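Local coordinates for protein aminotransferase class I and II (Streptococcus suis 89/1591, PDB 3OP7) that probably catalyses a pyridoxal-phosphate-dependent transamination, as a dimeric member of the class I and II aminotransferases that carries its cofactor as a covalent internal aldimine, at residues 95-103 with 240-251; 226-234 with 255-263. All blocks are in the same frame, centred on the assembly; numbering follows the deposited sequence.

Contact 1. Residues 95-103 with 240-251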
# COMPACT_ATOMS: atom_id res chain seq x y z
N LEU A 95 -2.16 4.67 -7.10
CA LEU A 95 -2.44 5.53 -5.96
C LEU A 95 -1.31 6.53 -5.77
O LEU A 95 -1.56 7.73 -5.53
CB LEU A 95 -2.59 4.71 -4.69
CG LEU A 95 -2.83 5.55 -3.42
CD1 LEU A 95 -4.04 6.46 -3.56
CD2 LEU A 95 -2.92 4.63 -2.22
N LEU A 96 -0.07 6.08 -5.81
CA LEU A 96 1.07 6.99 -5.61
C LEU A 96 1.06 8.12 -6.66
O LEU A 96 1.28 9.30 -6.32
CB LEU A 96 2.36 6.24 -5.71
CG LEU A 96 3.66 7.06 -5.58
CD1 LEU A 96 3.72 7.80 -4.23
CD2 LEU A 96 4.88 6.13 -5.80
N VAL A 97 0.81 7.77 -7.91
CA VAL A 97 0.79 8.78 -8.99
C VAL A 97 -0.30 9.83 -8.72
O VAL A 97 -0.04 11.06 -8.68
CB VAL A 97 0.60 8.16 -10.38
CG1 VAL A 97 0.38 9.27 -11.50
CG2 VAL A 97 1.83 7.31 -10.71
N LEU A 98 -1.52 9.35 -8.49
CA LEU A 98 -2.66 10.25 -8.35
C LEU A 98 -2.59 11.06 -7.08
O LEU A 98 -2.81 12.27 -7.06
CB LEU A 98 -3.96 9.41 -8.46
CG LEU A 98 -4.13 8.73 -9.84
CD1 LEU A 98 -5.12 7.57 -9.75
CD2 LEU A 98 -4.58 9.76 -10.88
N TYR A 99 -2.24 10.41 -6.00
CA TYR A 99 -2.19 11.10 -4.74
C TYR A 99 -1.09 12.19 -4.73
O TYR A 99 -1.27 13.28 -4.15
CB TYR A 99 -2.01 10.08 -3.63
CG TYR A 99 -2.45 10.48 -2.26
CD1 TYR A 99 -3.40 11.46 -2.04
CD2 TYR A 99 -1.90 9.88 -1.16
CE1 TYR A 99 -3.78 11.84 -0.75
CE2 TYR A 99 -2.29 10.24 0.13
CZ TYR A 99 -3.23 11.21 0.32
OH TYR A 99 -3.58 11.57 1.61
N SER A 100 0.03 11.91 -5.39
CA SER A 100 1.17 12.83 -5.42
C SER A 100 0.85 14.03 -6.31
O SER A 100 1.21 15.19 -5.96
CB SER A 100 2.41 12.11 -5.98
OG SER A 100 2.89 11.14 -5.06
N LEU A 101 0.22 13.78 -7.45
CA LEU A 101 0.15 14.79 -8.50
C LEU A 101 -1.15 15.56 -8.60
O LEU A 101 -1.16 16.66 -9.14
CB LEU A 101 0.50 14.18 -9.88
CG LEU A 101 1.90 13.58 -9.95
CD1 LEU A 101 2.04 12.89 -11.32
CD2 LEU A 101 3.01 14.63 -9.72
N ILE A 102 -2.25 15.00 -8.12
CA ILE A 102 -3.55 15.60 -8.35
C ILE A 102 -3.90 16.53 -7.21
O ILE A 102 -3.84 16.14 -6.03
CB ILE A 102 -4.64 14.53 -8.57
CG1 ILE A 102 -4.36 13.74 -9.84
CG2 ILE A 102 -6.05 15.17 -8.66
CD1 ILE A 102 -4.10 14.57 -11.12
N GLU A 103 -4.26 17.76 -7.56
CA GLU A 103 -4.63 18.81 -6.60
C GLU A 103 -6.11 19.15 -6.72
O GLU A 103 -6.70 19.00 -7.79
CB GLU A 103 -3.83 20.07 -6.90
CG GLU A 103 -2.39 19.86 -7.19
CD GLU A 103 -1.50 20.12 -6.04
OE1 GLU A 103 -1.79 19.55 -4.95
OE2 GLU A 103 -0.51 20.90 -6.23
N VAL A 240 8.90 13.85 -12.70
CA VAL A 240 7.79 13.18 -12.02
C VAL A 240 8.31 12.20 -10.97
O VAL A 240 7.84 12.17 -9.81
CB VAL A 240 6.87 12.46 -13.00
CG1 VAL A 240 5.91 11.50 -12.23
CG2 VAL A 240 6.07 13.55 -13.82
N THR A 241 9.31 11.42 -11.35
CA THR A 241 9.90 10.45 -10.43
C THR A 241 10.38 11.13 -9.17
O THR A 241 10.16 10.67 -8.03
CB THR A 241 11.05 9.66 -11.10
OG1 THR A 241 10.51 8.95 -12.23
CG2 THR A 241 11.64 8.62 -10.17
N ASP A 242 11.04 12.26 -9.36
CA ASP A 242 11.51 13.04 -8.18
C ASP A 242 10.38 13.54 -7.29
O ASP A 242 10.58 13.65 -6.07
CB ASP A 242 12.31 14.26 -8.60
CG ASP A 242 13.79 13.96 -8.83
OD1 ASP A 242 14.26 12.92 -8.35
OD2 ASP A 242 14.48 14.81 -9.48
N ILE A 243 9.22 13.88 -7.86
CA ILE A 243 8.08 14.28 -7.04
C ILE A 243 7.56 13.09 -6.24
O ILE A 243 7.45 13.14 -4.99
CB ILE A 243 6.96 14.87 -7.87
CG1 ILE A 243 7.38 16.20 -8.50
CG2 ILE A 243 5.71 15.03 -7.05
CD1 ILE A 243 6.42 16.73 -9.56
N LEU A 244 7.35 11.99 -6.94
CA LEU A 244 6.72 10.80 -6.31
C LEU A 244 7.51 10.28 -5.12
O LEU A 244 6.94 9.76 -4.20
CB LEU A 244 6.53 9.68 -7.32
CG LEU A 244 5.72 9.99 -8.58
CD1 LEU A 244 5.46 8.72 -9.47
CD2 LEU A 244 4.41 10.69 -8.34
N ARG A 245 8.84 10.40 -5.18
CA ARG A 245 9.71 9.82 -4.15
C ARG A 245 9.45 10.38 -2.76
O ARG A 245 9.84 9.76 -1.77
CB ARG A 245 11.17 10.09 -4.44
CG ARG A 245 11.77 9.35 -5.57
CD ARG A 245 13.26 9.56 -5.46
NE ARG A 245 13.90 8.53 -6.21
CZ ARG A 245 14.27 8.71 -7.46
NH1 ARG A 245 14.10 9.90 -8.01
NH2 ARG A 245 14.82 7.72 -8.15
N ASP A 246 8.85 11.56 -2.70
CA ASP A 246 8.62 12.23 -1.45
C ASP A 246 7.23 11.98 -0.85
O ASP A 246 6.89 12.61 0.16
CB ASP A 246 8.86 13.72 -1.61
CG ASP A 246 10.35 14.08 -1.79
OD1 ASP A 246 11.27 13.36 -1.26
OD2 ASP A 246 10.59 15.09 -2.48
N TYR A 247 6.45 11.10 -1.48
CA TYR A 247 5.08 10.79 -1.03
C TYR A 247 4.84 9.32 -0.69
O TYR A 247 3.77 8.96 -0.19
CB TYR A 247 4.06 11.23 -2.07
CG TYR A 247 4.05 12.71 -2.26
CD1 TYR A 247 3.26 13.53 -1.45
CD2 TYR A 247 4.88 13.30 -3.20
CE1 TYR A 247 3.29 14.90 -1.61
CE2 TYR A 247 4.92 14.65 -3.37
CZ TYR A 247 4.12 15.45 -2.57
OH TYR A 247 4.21 16.82 -2.75
N ARG A 248 5.84 8.45 -0.89
CA ARG A 248 5.62 7.03 -0.65
C ARG A 248 5.37 6.67 0.83
O ARG A 248 4.78 5.65 1.08
CB ARG A 248 6.75 6.19 -1.28
CG ARG A 248 6.72 6.35 -2.82
CD ARG A 248 7.90 5.69 -3.62
NE ARG A 248 7.95 4.24 -3.50
CZ ARG A 248 8.80 3.55 -2.76
NH1 ARG A 248 9.71 4.17 -2.01
NH2 ARG A 248 8.74 2.23 -2.73
N ASP A 249 5.79 7.48 1.81
CA ASP A 249 5.46 7.15 3.19
C ASP A 249 3.99 7.42 3.52
O ASP A 249 3.51 7.00 4.58
CB ASP A 249 6.34 7.83 4.24
CG ASP A 249 7.78 7.35 4.20
OD1 ASP A 249 8.14 6.60 3.28
OD2 ASP A 249 8.50 7.77 5.13
N TYR A 250 3.24 8.06 2.64
CA TYR A 250 1.82 8.18 2.95
C TYR A 250 1.10 6.89 2.68
O TYR A 250 0.00 6.68 3.20
CB TYR A 250 1.18 9.27 2.08
CG TYR A 250 1.45 10.67 2.51
CD1 TYR A 250 0.91 11.19 3.69
CD2 TYR A 250 2.23 11.53 1.74
CE1 TYR A 250 1.10 12.46 4.04
CE2 TYR A 250 2.44 12.82 2.09
CZ TYR A 250 1.87 13.32 3.25
OH TYR A 250 2.06 14.62 3.74
N THR A 251 1.62 6.09 1.74
CA THR A 251 0.90 4.94 1.23
C THR A 251 1.53 3.57 1.46
O THR A 251 0.81 2.58 1.60
CB THR A 251 0.67 5.13 -0.28
OG1 THR A 251 1.93 5.12 -0.94
CG2 THR A 251 -0.08 6.51 -0.52
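Leu244 is a knob in a hole formed by Leu96, Val97, Ser100 and Leu101, where helices 95-101 and 240-244 pass almost at right angles (87°). Its methyls part company: CD1 goes to Val97 CG2, while CD2 presses on Ser100 CB at 3.4 Å, tighter than usual for two carbons. Leu101 lengthens this apolar patch, its CD2 lying 3.8 Å from Ile243 CG2. One helical turn before Ser100, Leu96 has its CG anti to the backbone N (chi1 178°), which carries its forked end to Arg248, where CD2 and CD1 reach the aliphatic CG at 3.5 and 3.6 Å. Beyond it, Thr251 CG2 slips in beside Leu95 CD2 and meets the Tyr99 ring at its edge, 3.9 Å from CD2 of that ring.

The hydroxyl of Ser100, among apolar groups, is satisfied by its own helix. Its OG, 3.2 Å from Tyr247 CB, donates to Leu96 O at 2.8 Å, and that carbonyl also accepts from Ser100 N on the opposite face of its plane. The Tyr247 ring lies with one face over Ser100 CA and has Ile243 O at its edge.

Farther out, the tyrosine hydroxyls reach the second subunit: Tyr99 OH bonds Ser124, Tyr247 OH Gly1 N and Tyr250 OH Pro5 O, all of that chain. Arg248 NH2 bonds the carbonyls of Gln86 and Ile62. The packed helices lie against the mixed sheet, probably that of the large, PLP-binding domain of a fold type I aminotransferase, with Leu96 and Leu244 touching strand 84-87, Val97 and Leu101 strand 157-161, and Val240 strand 189-193.

Contact 2. Residues 226-234 with 255-263; sequences LPGIRIGWV and AGVFDDLVA
The Phe258 ring meets Ile229 CG2 obliquely, 4.3 Å from its CE1; Val262 CG2 lies over one face toward the rim, Asp259 OD1 in plane at the edge, and the ring stacks on Phe258 of the second subunit. The Arg230 guanidinium receives Pro227 O at its edge: NH1 donates to a lone pair of that oxygen in a nearly straight bond (172°). It also bonds the cofactor phosphate at position 222 and, through NE and NH2, Cys254 O and Met252 O of the second subunit.

Ile229 holds CG1 between its backbone N and carbonyl carbon (chi1 65°), which brings CD1 4.0 Å from Val262 CG1. Ile231 CD1 touches Ala255 CB and Asp259 CB, and its CG2 meets Ala263 CB at 3.7 Å.

Ile229 O lies 3.4 and 3.3 Å from Asp259 OD1 and OD2, acceptor facing acceptor without a hydrogen bond. Water 1 donates to Asp259 OD1 and Gly228 O. Water 2 accepts from the N-cap amide of Gly256 and has more acceptors in reach, Arg230 O and Asp259 OD2 among them, than protons. Ile229 O and the nearby Asp259 OD2 of the second subunit may raise the carboxylate's proton affinity, an effect that water 1 and the helix N-terminus would be expected to offset in part.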
# COMPACT_ATOMS: atom_id res chain seq x y z
N LEU A 226 2.26 -13.38 -10.61
CA LEU A 226 2.78 -13.24 -9.25
C LEU A 226 2.07 -12.16 -8.43
O LEU A 226 2.72 -11.34 -7.75
CB LEU A 226 4.29 -12.97 -9.31
CG LEU A 226 5.12 -14.12 -9.87
CD1 LEU A 226 6.45 -13.58 -10.43
CD2 LEU A 226 5.32 -15.26 -8.83
N PRO A 227 0.72 -12.19 -8.39
CA PRO A 227 0.04 -11.18 -7.58
C PRO A 227 0.45 -11.19 -6.08
O PRO A 227 0.45 -10.13 -5.40
CB PRO A 227 -1.46 -11.50 -7.76
CG PRO A 227 -1.54 -12.73 -8.50
CD PRO A 227 -0.22 -13.08 -9.10
N GLY A 228 0.78 -12.37 -5.58
CA GLY A 228 1.03 -12.60 -4.13
C GLY A 228 2.30 -12.01 -3.54
O GLY A 228 2.48 -12.06 -2.35
N ILE A 229 3.16 -11.47 -4.37
CA ILE A 229 4.31 -10.70 -3.88
C ILE A 229 4.02 -9.18 -3.81
O ILE A 229 4.81 -8.42 -3.23
CB ILE A 229 5.60 -10.97 -4.68
CG1 ILE A 229 5.49 -10.51 -6.15
CG2 ILE A 229 5.98 -12.46 -4.55
CD1 ILE A 229 6.78 -10.73 -7.00
N ARG A 230 2.90 -8.72 -4.38
CA ARG A 230 2.51 -7.32 -4.33
C ARG A 230 3.68 -6.39 -4.82
O ARG A 230 4.18 -5.54 -4.08
CB ARG A 230 1.99 -6.91 -2.93
CG ARG A 230 1.04 -7.84 -2.24
CD ARG A 230 -0.23 -8.17 -3.00
NE ARG A 230 -0.95 -7.00 -3.43
CZ ARG A 230 -1.17 -6.64 -4.69
NH1 ARG A 230 -0.81 -7.42 -5.69
NH2 ARG A 230 -1.85 -5.53 -4.94
N ILE A 231 4.11 -6.60 -6.06
CA ILE A 231 5.17 -5.80 -6.68
C ILE A 231 4.70 -5.22 -8.00
O ILE A 231 4.39 -5.94 -8.93
CB ILE A 231 6.47 -6.60 -6.93
CG1 ILE A 231 7.09 -7.11 -5.62
CG2 ILE A 231 7.48 -5.81 -7.78
CD1 ILE A 231 7.77 -6.00 -4.78
N GLY A 232 4.74 -3.90 -8.03
CA GLY A 232 4.54 -3.11 -9.21
C GLY A 232 5.57 -2.02 -9.35
O GLY A 232 6.57 -1.99 -8.58
N TRP A 233 5.36 -1.15 -10.33
CA TRP A 233 6.21 0.02 -10.45
C TRP A 233 5.51 1.15 -11.18
O TRP A 233 4.52 0.94 -11.89
CB TRP A 233 7.49 -0.34 -11.20
CG TRP A 233 7.32 -0.86 -12.60
CD1 TRP A 233 7.25 -0.11 -13.76
CD2 TRP A 233 7.17 -2.23 -13.02
NE1 TRP A 233 7.11 -0.93 -14.85
CE2 TRP A 233 7.07 -2.23 -14.43
CE3 TRP A 233 7.13 -3.47 -12.36
CZ2 TRP A 233 6.92 -3.41 -15.16
CZ3 TRP A 233 7.00 -4.62 -13.09
CH2 TRP A 233 6.88 -4.57 -14.46
N VAL A 234 6.08 2.33 -10.99
CA VAL A 234 5.86 3.46 -11.87
C VAL A 234 7.12 3.74 -12.68
O VAL A 234 8.24 3.72 -12.11
CB VAL A 234 5.54 4.72 -11.04
CG1 VAL A 234 5.22 5.90 -11.96
CG2 VAL A 234 4.42 4.43 -10.05
N ALA A 255 7.93 -1.69 -0.61
CA ALA A 255 7.41 -3.01 -0.76
C ALA A 255 8.29 -3.98 -0.02
O ALA A 255 9.31 -3.56 0.59
CB ALA A 255 7.40 -3.36 -2.25
N GLY A 256 7.94 -5.27 -0.01
CA GLY A 256 8.64 -6.19 0.91
C GLY A 256 10.01 -6.67 0.44
O GLY A 256 10.29 -6.69 -0.74
N VAL A 257 10.86 -7.05 1.40
CA VAL A 257 12.19 -7.60 1.12
C VAL A 257 12.13 -8.90 0.26
O VAL A 257 12.80 -8.99 -0.75
CB VAL A 257 12.97 -7.86 2.43
CG1 VAL A 257 14.29 -8.61 2.24
CG2 VAL A 257 13.27 -6.50 3.06
N PHE A 258 11.34 -9.87 0.70
CA PHE A 258 11.20 -11.14 -0.04
C PHE A 258 10.51 -10.83 -1.33
O PHE A 258 10.86 -11.39 -2.37
CB PHE A 258 10.37 -12.13 0.77
CG PHE A 258 9.86 -13.30 0.01
CD1 PHE A 258 8.65 -13.21 -0.66
CD2 PHE A 258 10.56 -14.51 -0.04
CE1 PHE A 258 8.13 -14.30 -1.33
CE2 PHE A 258 10.02 -15.61 -0.74
CZ PHE A 258 8.81 -15.49 -1.36
N ASP A 259 9.55 -9.93 -1.28
CA ASP A 259 8.76 -9.61 -2.48
C ASP A 259 9.66 -9.07 -3.64
O ASP A 259 9.58 -9.48 -4.80
CB ASP A 259 7.63 -8.66 -2.12
CG ASP A 259 6.69 -9.22 -1.06
OD1 ASP A 259 6.49 -10.45 -1.01
OD2 ASP A 259 6.16 -8.37 -0.26
N ASP A 260 10.53 -8.13 -3.30
CA ASP A 260 11.52 -7.62 -4.23
C ASP A 260 12.50 -8.72 -4.71
O ASP A 260 12.90 -8.72 -5.87
CB ASP A 260 12.26 -6.42 -3.62
CG ASP A 260 13.50 -6.05 -4.43
OD1 ASP A 260 13.42 -5.25 -5.37
OD2 ASP A 260 14.57 -6.57 -4.05
N LEU A 261 12.93 -9.61 -3.82
CA LEU A 261 13.83 -10.73 -4.19
C LEU A 261 13.19 -11.61 -5.25
O LEU A 261 13.83 -11.96 -6.26
CB LEU A 261 14.16 -11.57 -2.96
CG LEU A 261 15.57 -11.84 -2.45
CD1 LEU A 261 15.63 -13.28 -2.00
CD2 LEU A 261 16.75 -11.47 -3.42
N VAL A 262 11.93 -11.98 -5.04
CA VAL A 262 11.19 -12.78 -6.03
C VAL A 262 11.03 -11.97 -7.31
O VAL A 262 11.20 -12.52 -8.40
CB VAL A 262 9.82 -13.27 -5.52
CG1 VAL A 262 9.04 -14.00 -6.62
CG2 VAL A 262 10.00 -14.15 -4.26
N ALA A 263 10.77 -10.67 -7.18
CA ALA A 263 10.58 -9.84 -8.39
C ALA A 263 11.87 -9.83 -9.22
O ALA A 263 11.80 -9.88 -10.42
CB ALA A 263 10.18 -8.40 -8.01
O HOH W 1 4.52 -12.14 -0.30
O HOH W 2 5.23 -5.94 -1.42

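In the fold
Both contacts are buried, and both extend to the second subunit. Contact 1 is a helix packed on a helix and the loop that follows it, against the large sheet; it is almost wholly apolar, with its tyrosine hydroxyls bonded to the partner chain. Contact 2 lies nearer the cofactor, whose phosphate its arginine binds, and mixes isoleucine packing with bridging waters and a carboxylate. Their centres are about 19 Å apart, and their segments alternate along the chain: strand 232-235 runs into helix 238-244, which is followed by helix 257-268. They meet at Val234, whose CG1 packs on Leu244 CD1 (3.8 Å) and on Val97 CG2.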